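NOL1/NOP2/sun family protein (PDB 3M4X) probably transfers methyl groups from S-adenosylmethionine to cytosines of ribosomal RNA, as its RsmF-type relatives do. Local coordinates at residues Ser186-Gly189 against Met190-Lys193; Gln210-Gln213 against Gln214-Leu217; Thr234-Ala238 against Pro239-Glu243; Ser268-Ser271 against Glu272-Ser275. One frame throughout, in Å; residues are numbered along the deposited sequence.

Contact 1: residues Ser186-Gly189 against Met190-Lys193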
loop_
_atom_site.group_PDB
_atom_site.type_symbol
_atom_site.label_atom_id
_atom_site.label_comp_id
_atom_site.label_asym_id
_atom_site.label_seq_id
_atom_site.Cartn_x
_atom_site.Cartn_y
_atom_site.Cartn_z
ATOM N N SER A 186 -12.668 6.540 -14.710
ATOM C CA SER A 186 -13.662 7.626 -14.713
ATOM C C SER A 186 -14.218 7.983 -13.331
ATOM O O SER A 186 -14.756 9.078 -13.137
ATOM C CB SER A 186 -14.793 7.372 -15.726
ATOM O OG SER A 186 -15.321 6.059 -15.629
ATOM N N GLY A 187 -14.083 7.069 -12.376
ATOM C CA GLY A 187 -14.390 7.377 -10.987
ATOM C C GLY A 187 -15.866 7.447 -10.633
ATOM O O GLY A 187 -16.280 8.261 -9.808
ATOM N N GLU A 188 -16.666 6.588 -11.252
ATOM C CA GLU A 188 -18.089 6.557 -10.966
ATOM C C GLU A 188 -18.347 5.862 -9.642
ATOM O O GLU A 188 -19.430 5.977 -9.071
ATOM C CB GLU A 188 -18.848 5.881 -12.102
ATOM C CG GLU A 188 -18.521 6.465 -13.455
ATOM C CD GLU A 188 -18.979 5.573 -14.589
ATOM O OE1 GLU A 188 -19.433 4.444 -14.305
ATOM O OE2 GLU A 188 -18.893 5.999 -15.761
ATOM N N GLY A 189 -17.333 5.155 -9.153
ATOM C CA GLY A 189 -17.388 4.519 -7.849
ATOM C C GLY A 189 -17.013 5.496 -6.762
ATOM O O GLY A 189 -17.090 5.176 -5.573
HETATM N N MSE A 190 -16.615 6.702 -7.166
HETATM C CA MSE A 190 -16.246 7.749 -6.213
HETATM C C MSE A 190 -17.330 8.833 -6.090
HETATM O O MSE A 190 -17.149 9.820 -5.370
HETATM C CB MSE A 190 -14.911 8.396 -6.605
HETATM C CG MSE A 190 -13.689 7.473 -6.532
HETATM SE SE MSE A 190 -13.349 6.746 -4.730
HETATM C CE MSE A 190 -14.031 4.928 -5.004
ATOM N N PHE A 191 -18.450 8.650 -6.785
ATOM C CA PHE A 191 -19.547 9.629 -6.754
ATOM C C PHE A 191 -20.070 9.963 -5.338
ATOM O O PHE A 191 -20.211 11.139 -4.986
ATOM C CB PHE A 191 -20.705 9.174 -7.644
ATOM C CG PHE A 191 -20.486 9.420 -9.107
ATOM C CD1 PHE A 191 -19.281 9.921 -9.573
ATOM C CD2 PHE A 191 -21.486 9.137 -10.022
ATOM C CE1 PHE A 191 -19.074 10.145 -10.930
ATOM C CE2 PHE A 191 -21.287 9.359 -11.376
ATOM C CZ PHE A 191 -20.078 9.862 -11.828
ATOM N N ARG A 192 -20.380 8.933 -4.550
ATOM C CA ARG A 192 -20.839 9.122 -3.177
ATOM C C ARG A 192 -19.778 9.805 -2.322
ATOM O O ARG A 192 -20.077 10.714 -1.550
ATOM C CB ARG A 192 -21.188 7.780 -2.529
ATOM C CG ARG A 192 -22.494 7.152 -2.984
ATOM C CD ARG A 192 -23.154 6.354 -1.850
ATOM N NE ARG A 192 -22.425 5.137 -1.472
ATOM C CZ ARG A 192 -23.006 3.948 -1.320
ATOM N NH1 ARG A 192 -24.321 3.819 -1.519
ATOM N NH2 ARG A 192 -22.286 2.884 -0.976
ATOM N N LYS A 193 -18.537 9.354 -2.468
ATOM C CA LYS A 193 -17.438 9.781 -1.603
ATOM C C LYS A 193 -16.896 11.160 -1.978
ATOM O O LYS A 193 -16.719 12.016 -1.114
ATOM C CB LYS A 193 -16.309 8.741 -1.628
ATOM C CG LYS A 193 -15.448 8.710 -0.372
ATOM C CD LYS A 193 -14.306 7.690 -0.488
ATOM C CE LYS A 193 -13.581 7.503 0.845
ATOM N NZ LYS A 193 -12.319 6.725 0.702
HETATM O O HOH W 1 -19.901 6.307 -6.402
HETATM O O HOH W 2 -18.047 6.712 -3.373
#
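Met-190, modelled as selenomethionine, closes a type I beta turn with its backbone N, which donates to Gly-187 O at 3.1 Å; the donor stands above the carbonyl plane, 71° out of it. Its side chain bends twice and folds back on the turn, bringing CE to 3.1 Å from Gly-189 O. Phe-191 covers the turn with its ring: Glu-188 CA sits over one face, displaced toward the rim, 3.8 Å from the ring centroid in a CH-pi contact. Glu-188 O also lies over a ring face, 3.6 Å from Phe-191 CG. CG of Phe-191 lies beside the backbone N (chi1 -79°), which carries the ring back over Glu-188. At Arg-192 the backbone N meets a water 3.2 Å away, and this water donates to Glu-188 O. A second water joins Lys-193 N to Gly-189 O likewise, replacing two helical i to i+4 bonds with water bridges. The Glu-188 carboxylate leads away from the turn to Trp-201 NE1 and the backbone N of Phe-237. Running from strand 176-182 to helix 195-200, the loop presses Phe-191 on Ala-197 and edge-to-face on Phe-12 of helix 10-20, while Gly-189 pairs with Cys-235 beyond strand 228-234.

Contact 2: residues Gln210-Gln213 against Gln214-Leu217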
loop_
_atom_site.group_PDB
_atom_site.type_symbol
_atom_site.label_atom_id
_atom_site.label_comp_id
_atom_site.label_asym_id
_atom_site.label_seq_id
_atom_site.Cartn_x
_atom_site.Cartn_y
_atom_site.Cartn_z
ATOM N N GLN A 210 -10.367 4.526 -21.008
ATOM C CA GLN A 210 -10.073 3.254 -21.660
ATOM C C GLN A 210 -8.736 3.280 -22.394
ATOM O O GLN A 210 -7.915 2.389 -22.220
ATOM C CB GLN A 210 -11.184 2.869 -22.638
ATOM C CG GLN A 210 -10.984 1.510 -23.275
ATOM C CD GLN A 210 -11.972 1.251 -24.393
ATOM O OE1 GLN A 210 -11.936 1.916 -25.430
ATOM N NE2 GLN A 210 -12.852 0.271 -24.197
ATOM N N LYS A 211 -8.512 4.309 -23.202
ATOM C CA LYS A 211 -7.258 4.421 -23.955
ATOM C C LYS A 211 -6.047 4.550 -23.031
ATOM O O LYS A 211 -4.982 4.001 -23.309
ATOM C CB LYS A 211 -7.296 5.609 -24.930
ATOM C CG LYS A 211 -8.471 5.589 -25.880
ATOM C CD LYS A 211 -8.493 6.831 -26.788
ATOM C CE LYS A 211 -9.211 6.539 -28.103
ATOM N NZ LYS A 211 -9.210 7.719 -29.016
ATOM N N ARG A 212 -6.198 5.293 -21.941
ATOM C CA ARG A 212 -5.092 5.453 -21.014
ATOM C C ARG A 212 -4.826 4.130 -20.302
ATOM O O ARG A 212 -3.672 3.757 -20.051
ATOM C CB ARG A 212 -5.366 6.576 -20.014
ATOM C CG ARG A 212 -4.113 7.348 -19.601
ATOM C CD ARG A 212 -4.434 8.500 -18.648
ATOM N NE ARG A 212 -3.266 9.343 -18.382
ATOM C CZ ARG A 212 -2.931 9.817 -17.182
ATOM N NH1 ARG A 212 -3.674 9.536 -16.118
ATOM N NH2 ARG A 212 -1.848 10.575 -17.043
ATOM N N GLN A 213 -5.895 3.406 -20.002
ATOM C CA GLN A 213 -5.758 2.113 -19.352
ATOM C C GLN A 213 -4.920 1.177 -20.217
ATOM O O GLN A 213 -4.043 0.467 -19.720
ATOM C CB GLN A 213 -7.138 1.517 -19.033
ATOM C CG GLN A 213 -7.692 2.019 -17.704
ATOM C CD GLN A 213 -9.160 2.392 -17.758
ATOM O OE1 GLN A 213 -9.626 3.241 -16.995
ATOM N NE2 GLN A 213 -9.895 1.766 -18.660
ATOM N N GLN A 214 -5.183 1.205 -21.519
ATOM C CA GLN A 214 -4.482 0.357 -22.465
ATOM C C GLN A 214 -3.005 0.693 -22.515
ATOM O O GLN A 214 -2.166 -0.189 -22.601
ATOM C CB GLN A 214 -5.111 0.498 -23.851
ATOM C CG GLN A 214 -6.494 -0.125 -23.944
ATOM C CD GLN A 214 -7.179 0.138 -25.281
ATOM O OE1 GLN A 214 -8.107 -0.572 -25.664
ATOM N NE2 GLN A 214 -6.725 1.160 -25.988
ATOM N N GLU A 215 -2.686 1.977 -22.453
ATOM C CA GLU A 215 -1.294 2.410 -22.460
ATOM C C GLU A 215 -0.534 1.956 -21.209
ATOM O O GLU A 215 0.611 1.499 -21.294
ATOM C CB GLU A 215 -1.215 3.933 -22.610
ATOM C CG GLU A 215 -1.653 4.428 -23.984
ATOM C CD GLU A 215 -2.310 5.795 -23.944
ATOM O OE1 GLU A 215 -1.958 6.602 -23.058
ATOM O OE2 GLU A 215 -3.178 6.060 -24.808
ATOM N N ILE A 216 -1.172 2.098 -20.052
ATOM C CA ILE A 216 -0.570 1.699 -18.804
ATOM C C ILE A 216 -0.315 0.196 -18.828
ATOM O O ILE A 216 0.784 -0.261 -18.499
ATOM C CB ILE A 216 -1.453 2.101 -17.601
ATOM C CG1 ILE A 216 -1.552 3.623 -17.513
ATOM C CG2 ILE A 216 -0.886 1.550 -16.288
ATOM C CD1 ILE A 216 -2.490 4.117 -16.445
ATOM N N LEU A 217 -1.320 -0.558 -19.268
ATOM C CA LEU A 217 -1.260 -2.020 -19.315
ATOM C C LEU A 217 -0.279 -2.585 -20.323
ATOM O O LEU A 217 0.219 -3.698 -20.148
ATOM C CB LEU A 217 -2.644 -2.598 -19.619
ATOM C CG LEU A 217 -3.661 -2.586 -18.485
ATOM C CD1 LEU A 217 -5.019 -2.939 -19.054
ATOM C CD2 LEU A 217 -3.230 -3.583 -17.396
#
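Lys-211 O lies over one face of the Glu-215 carboxylate, displaced toward OE2, and the approach of Lys-211 O to Glu-215 OE2, 3.1 Å, joins two acceptors that cannot bond. Both residues belong to the alpha helix 205-222 of the Rossmann-like methyltransferase domain, where each residue of 214-217 donates its backbone N to the carbonyl four places earlier. Arg-212 CG comes up on that same side of the carboxylate, 4.1 Å from Glu-215 OE1 near the margin of the group, and its side chain crosses that of Glu-215 at about a right angle; the guanidinium, poorly ordered, stays beyond salt-bridge range. Gln-210 O lies on one side of the Gln-214 amide, displaced toward the aliphatic part, with Gln-214 CG 3.4 Å from Gln-210 O, and Lys-211 CA approaches Gln-214 NE2 from that side at 3.9 Å.

The straightest of the backbone bonds, Ile-216 N to Arg-212 O, has an N-H...O angle of 164°. With CG beside the backbone N (chi1 -70° in Gln-214 and -69° in Glu-215), both side chains run back along the helix toward its start, which lays their flat ends over the preceding turn.

Leu-217 and Gln-213 form the inner side, against Tyr-232 of strand 228-234 and Ile-245 of helix 243-252. Gln-210 sends NE2 to Glu-240 O. Leu-217 CG nestles 3.3 Å from Gln-213 O, the carbonyl that the backbone N of Leu-217 grips at 2.9 Å.

Contact 3: residues Thr234-Ala238 against Pro239-Glu243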
loop_
_atom_site.group_PDB
_atom_site.type_symbol
_atom_site.label_atom_id
_atom_site.label_comp_id
_atom_site.label_asym_id
_atom_site.label_seq_id
_atom_site.Cartn_x
_atom_site.Cartn_y
_atom_site.Cartn_z
ATOM N N THR A 234 -10.349 -1.076 -10.948
ATOM C CA THR A 234 -10.876 0.210 -11.307
ATOM C C THR A 234 -11.939 0.587 -10.277
ATOM O O THR A 234 -12.545 -0.290 -9.665
ATOM C CB THR A 234 -11.439 0.098 -12.739
ATOM O OG1 THR A 234 -10.695 0.950 -13.623
ATOM C CG2 THR A 234 -12.906 0.406 -12.774
ATOM N N CYS A 235 -12.141 1.879 -10.045
ATOM C CA CYS A 235 -13.227 2.305 -9.168
ATOM C C CYS A 235 -14.337 2.965 -9.983
ATOM O O CYS A 235 -14.854 4.015 -9.634
ATOM C CB CYS A 235 -12.725 3.222 -8.043
ATOM S SG CYS A 235 -11.938 4.749 -8.592
ATOM N N THR A 236 -14.689 2.333 -11.094
ATOM C CA THR A 236 -15.726 2.851 -11.959
ATOM C C THR A 236 -16.563 1.685 -12.426
ATOM O O THR A 236 -16.137 0.532 -12.326
ATOM C CB THR A 236 -15.148 3.604 -13.172
ATOM O OG1 THR A 236 -16.173 4.421 -13.750
ATOM C CG2 THR A 236 -14.602 2.622 -14.237
ATOM N N PHE A 237 -17.749 1.988 -12.936
ATOM C CA PHE A 237 -18.697 0.960 -13.356
ATOM C C PHE A 237 -18.662 0.711 -14.863
ATOM O O PHE A 237 -19.167 -0.308 -15.343
ATOM C CB PHE A 237 -20.132 1.346 -12.938
ATOM C CG PHE A 237 -20.299 1.558 -11.461
ATOM C CD1 PHE A 237 -20.508 2.833 -10.945
ATOM C CD2 PHE A 237 -20.238 0.488 -10.583
ATOM C CE1 PHE A 237 -20.661 3.034 -9.579
ATOM C CE2 PHE A 237 -20.378 0.678 -9.214
ATOM C CZ PHE A 237 -20.595 1.955 -8.710
ATOM N N ALA A 238 -18.073 1.636 -15.612
ATOM C CA ALA A 238 -18.155 1.575 -17.075
ATOM C C ALA A 238 -17.595 0.289 -17.668
ATOM O O ALA A 238 -16.476 -0.116 -17.345
ATOM C CB ALA A 238 -17.488 2.793 -17.706
ATOM N N PRO A 239 -18.389 -0.366 -18.533
ATOM C CA PRO A 239 -17.887 -1.494 -19.324
ATOM C C PRO A 239 -16.629 -1.094 -20.070
ATOM O O PRO A 239 -15.705 -1.895 -20.158
ATOM C CB PRO A 239 -19.021 -1.753 -20.327
ATOM C CG PRO A 239 -20.273 -1.303 -19.567
ATOM C CD PRO A 239 -19.829 -0.114 -18.759
ATOM N N GLU A 240 -16.594 0.128 -20.601
ATOM C CA GLU A 240 -15.465 0.555 -21.424
ATOM C C GLU A 240 -14.134 0.420 -20.679
ATOM O O GLU A 240 -13.105 0.191 -21.295
ATOM C CB GLU A 240 -15.656 1.983 -21.948
ATOM C CG GLU A 240 -16.825 2.151 -22.938
ATOM C CD GLU A 240 -18.180 2.261 -22.237
ATOM O OE1 GLU A 240 -18.228 2.226 -20.988
ATOM O OE2 GLU A 240 -19.204 2.385 -22.934
ATOM N N GLU A 241 -14.172 0.531 -19.354
ATOM C CA GLU A 241 -12.960 0.474 -18.534
ATOM C C GLU A 241 -12.752 -0.849 -17.804
ATOM O O GLU A 241 -11.706 -1.074 -17.209
ATOM C CB GLU A 241 -12.951 1.618 -17.527
ATOM C CG GLU A 241 -12.958 2.968 -18.189
ATOM C CD GLU A 241 -13.312 4.061 -17.237
ATOM O OE1 GLU A 241 -14.488 4.493 -17.239
ATOM O OE2 GLU A 241 -12.416 4.479 -16.476
ATOM N N ASN A 242 -13.753 -1.717 -17.862
ATOM C CA ASN A 242 -13.723 -2.979 -17.151
ATOM C C ASN A 242 -13.719 -4.177 -18.102
ATOM O O ASN A 242 -12.655 -4.625 -18.534
ATOM C CB ASN A 242 -14.907 -3.059 -16.182
ATOM C CG ASN A 242 -14.906 -1.926 -15.147
ATOM O OD1 ASN A 242 -15.929 -1.642 -14.518
ATOM N ND2 ASN A 242 -13.761 -1.278 -14.974
ATOM N N GLU A 243 -14.895 -4.708 -18.422
ATOM C CA GLU A 243 -14.968 -5.884 -19.299
ATOM C C GLU A 243 -14.306 -5.666 -20.663
ATOM O O GLU A 243 -13.792 -6.611 -21.258
ATOM C CB GLU A 243 -16.415 -6.346 -19.531
ATOM C CG GLU A 243 -17.115 -6.950 -18.328
ATOM C CD GLU A 243 -17.784 -5.902 -17.440
ATOM O OE1 GLU A 243 -17.591 -4.697 -17.700
ATOM O OE2 GLU A 243 -18.497 -6.286 -16.479
#
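Glu-241 folds back over Thr-236 and Ala-238 across two overlapping i to i+3 turns, the link between strand 228-234 and helix 243-252 of the Rossmann-like methyltransferase domain; Thr-Cys-Thr at its start probably corresponds to motif VI of RNA cytosine methyltransferases. Glu-241 N donates to Ala-238 O at 3.1 Å, from above the carbonyl plane, and Asn-242 N then bonds Pro-239 O at 3.0 Å.

From CB, the Glu-241 side chain leaves 3.8 Å from Thr-236 CG2. CG stands beside the backbone N, and the extended chain passes across the Thr-236 methyl at about a right angle, with Glu-241 CD 3.6 Å from Thr-236 CG2. At the tip Glu-241 OE1 touches the Ala-238 methyl, CB, at 3.5 Å. The threonine methyl thus covers one face of the carboxylate and the alanine methyl meets its OE1 end, while OE1 also makes a probable, very short hydrogen bond with Ser-186 OG.

Thr-236 turns its own hydroxyl to the same serine. Its OG1 is anti to N (chi1 -163°), and CG2 takes the crowded position between N and the carbonyl carbon, which sets the methyl against Glu-241. On the other flank of Ala-238, Glu-240 bends at chi2 (80°) and brings its carboxylate back over the alanine. OE1 of Glu-240, salt-bridged to Lys-15 of helix 10-20, ends 3.4 Å from Ala-238 CB.

Contact 4: residues Ser268-Ser271 against Glu272-Ser275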
loop_
_atom_site.group_PDB
_atom_site.type_symbol
_atom_site.label_atom_id
_atom_site.label_comp_id
_atom_site.label_asym_id
_atom_site.label_seq_id
_atom_site.Cartn_x
_atom_site.Cartn_y
_atom_site.Cartn_z
ATOM N N SER A 268 -20.405 -10.157 -10.449
ATOM C CA SER A 268 -19.400 -10.623 -11.381
ATOM C C SER A 268 -19.384 -9.748 -12.622
ATOM O O SER A 268 -20.342 -9.032 -12.889
ATOM C CB SER A 268 -19.707 -12.064 -11.762
ATOM O OG SER A 268 -20.413 -12.097 -12.984
ATOM N N GLY A 269 -18.292 -9.785 -13.376
ATOM C CA GLY A 269 -18.267 -9.128 -14.670
ATOM C C GLY A 269 -19.350 -9.725 -15.565
ATOM O O GLY A 269 -19.769 -10.866 -15.369
ATOM N N ARG A 270 -19.815 -8.958 -16.547
ATOM C CA ARG A 270 -20.913 -9.418 -17.403
ATOM C C ARG A 270 -20.419 -9.747 -18.800
ATOM O O ARG A 270 -19.893 -8.887 -19.489
ATOM C CB ARG A 270 -22.024 -8.367 -17.463
ATOM C CG ARG A 270 -22.434 -7.855 -16.082
ATOM C CD ARG A 270 -23.762 -7.096 -16.126
ATOM N NE ARG A 270 -24.236 -6.765 -14.781
ATOM C CZ ARG A 270 -25.479 -6.384 -14.489
ATOM N NH1 ARG A 270 -26.395 -6.283 -15.451
ATOM N NH2 ARG A 270 -25.805 -6.106 -13.228
ATOM N N SER A 271 -20.576 -10.999 -19.212
ATOM C CA SER A 271 -20.064 -11.412 -20.510
ATOM C C SER A 271 -20.598 -10.521 -21.634
ATOM O O SER A 271 -19.868 -10.200 -22.574
ATOM C CB SER A 271 -20.397 -12.876 -20.779
ATOM O OG SER A 271 -21.797 -13.067 -20.796
ATOM N N GLU A 272 -21.859 -10.098 -21.533
ATOM C CA GLU A 272 -22.446 -9.273 -22.589
ATOM C C GLU A 272 -21.801 -7.888 -22.679
ATOM O O GLU A 272 -21.986 -7.177 -23.658
ATOM C CB GLU A 272 -23.974 -9.163 -22.448
ATOM C CG GLU A 272 -24.468 -8.374 -21.222
ATOM C CD GLU A 272 -24.635 -9.242 -19.982
ATOM O OE1 GLU A 272 -24.055 -10.352 -19.941
ATOM O OE2 GLU A 272 -25.351 -8.816 -19.045
ATOM N N TRP A 273 -21.030 -7.505 -21.667
ATOM C CA TRP A 273 -20.305 -6.233 -21.739
ATOM C C TRP A 273 -18.885 -6.368 -22.301
ATOM O O TRP A 273 -18.171 -5.375 -22.448
ATOM C CB TRP A 273 -20.282 -5.540 -20.376
ATOM C CG TRP A 273 -21.633 -5.094 -19.931
ATOM C CD1 TRP A 273 -22.767 -5.009 -20.698
ATOM C CD2 TRP A 273 -22.001 -4.655 -18.620
ATOM N NE1 TRP A 273 -23.814 -4.550 -19.942
ATOM C CE2 TRP A 273 -23.378 -4.327 -18.660
ATOM C CE3 TRP A 273 -21.309 -4.514 -17.412
ATOM C CZ2 TRP A 273 -24.074 -3.863 -17.540
ATOM C CZ3 TRP A 273 -22.004 -4.049 -16.298
ATOM C CH2 TRP A 273 -23.373 -3.731 -16.373
ATOM N N GLY A 274 -18.479 -7.590 -22.627
ATOM C CA GLY A 274 -17.151 -7.821 -23.183
ATOM C C GLY A 274 -17.208 -8.538 -24.516
ATOM O O GLY A 274 -18.269 -8.596 -25.146
ATOM N N SER A 275 -16.077 -9.086 -24.956
ATOM C CA SER A 275 -16.054 -9.853 -26.195
ATOM C C SER A 275 -15.240 -11.135 -26.117
ATOM O O SER A 275 -14.870 -11.683 -27.146
ATOM C CB SER A 275 -15.574 -8.997 -27.372
ATOM O OG SER A 275 -14.262 -8.516 -27.179
#
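Arg-270 and Trp-273 both carry CG beside the backbone N (chi1 -49° and -67°), and the arginine is extended from CG to NE, which sends both side chains in the same direction, side by side. Arg-270 CD lies over the six-membered ring of Trp-273, 3.4 Å from its centroid, in a CH-pi contact. The guanidinium, only 6° from parallel with the indole, continues the overlap past the rim, with Arg-270 NE 3.5 Å from Trp-273 CH2. Glu-272 puts CG between N and the carbonyl carbon and bends at chi2, which swings its carboxylate back: Glu-272 OE2 reaches Arg-270 CB at 3.7 Å but remains 4.5 Å from Arg-270 NH1, beyond a salt bridge. Beneath the side chains the backbone makes a short 3-10 turn. Trp-273 N donates to Arg-270 O at 2.8 Å, and Gly-274 N to Ser-271 O at 3.0 Å. The turn brings residues three apart in sequence onto the same side. It lies near the surface in the loop from strand 267-268 to strand 283-285, with Arg-270 salt-bridged to Glu-23, Trp-273 set against Leu-19 of helix 10-20, and Ser-275 tied to Ser-247 and Glu-251 of helix 243-252.

The four contacts follow one another along the chain, without nesting or crossing. Contact 1 makes a turn in the loop between strand 176-182 and helix 195-200; contact 2 lies within helix 205-222; contact 3 turns the chain from strand 228-234 into helix 243-252; contact 4 makes a turn in the loop between strands 267-268 and 283-285. Contact 3 is the hub, touching each of the others. Ser-186 of contact 1 probably bonds both Thr-236 and Glu-241, Gln-210 of contact 2 reaches Glu-240 O, and Glu-243 receives the backbone N of Arg-270 from contact 4. Contacts 1, 2 and 4 do not touch one another, so residues 234-243 tie two loops and a helix together.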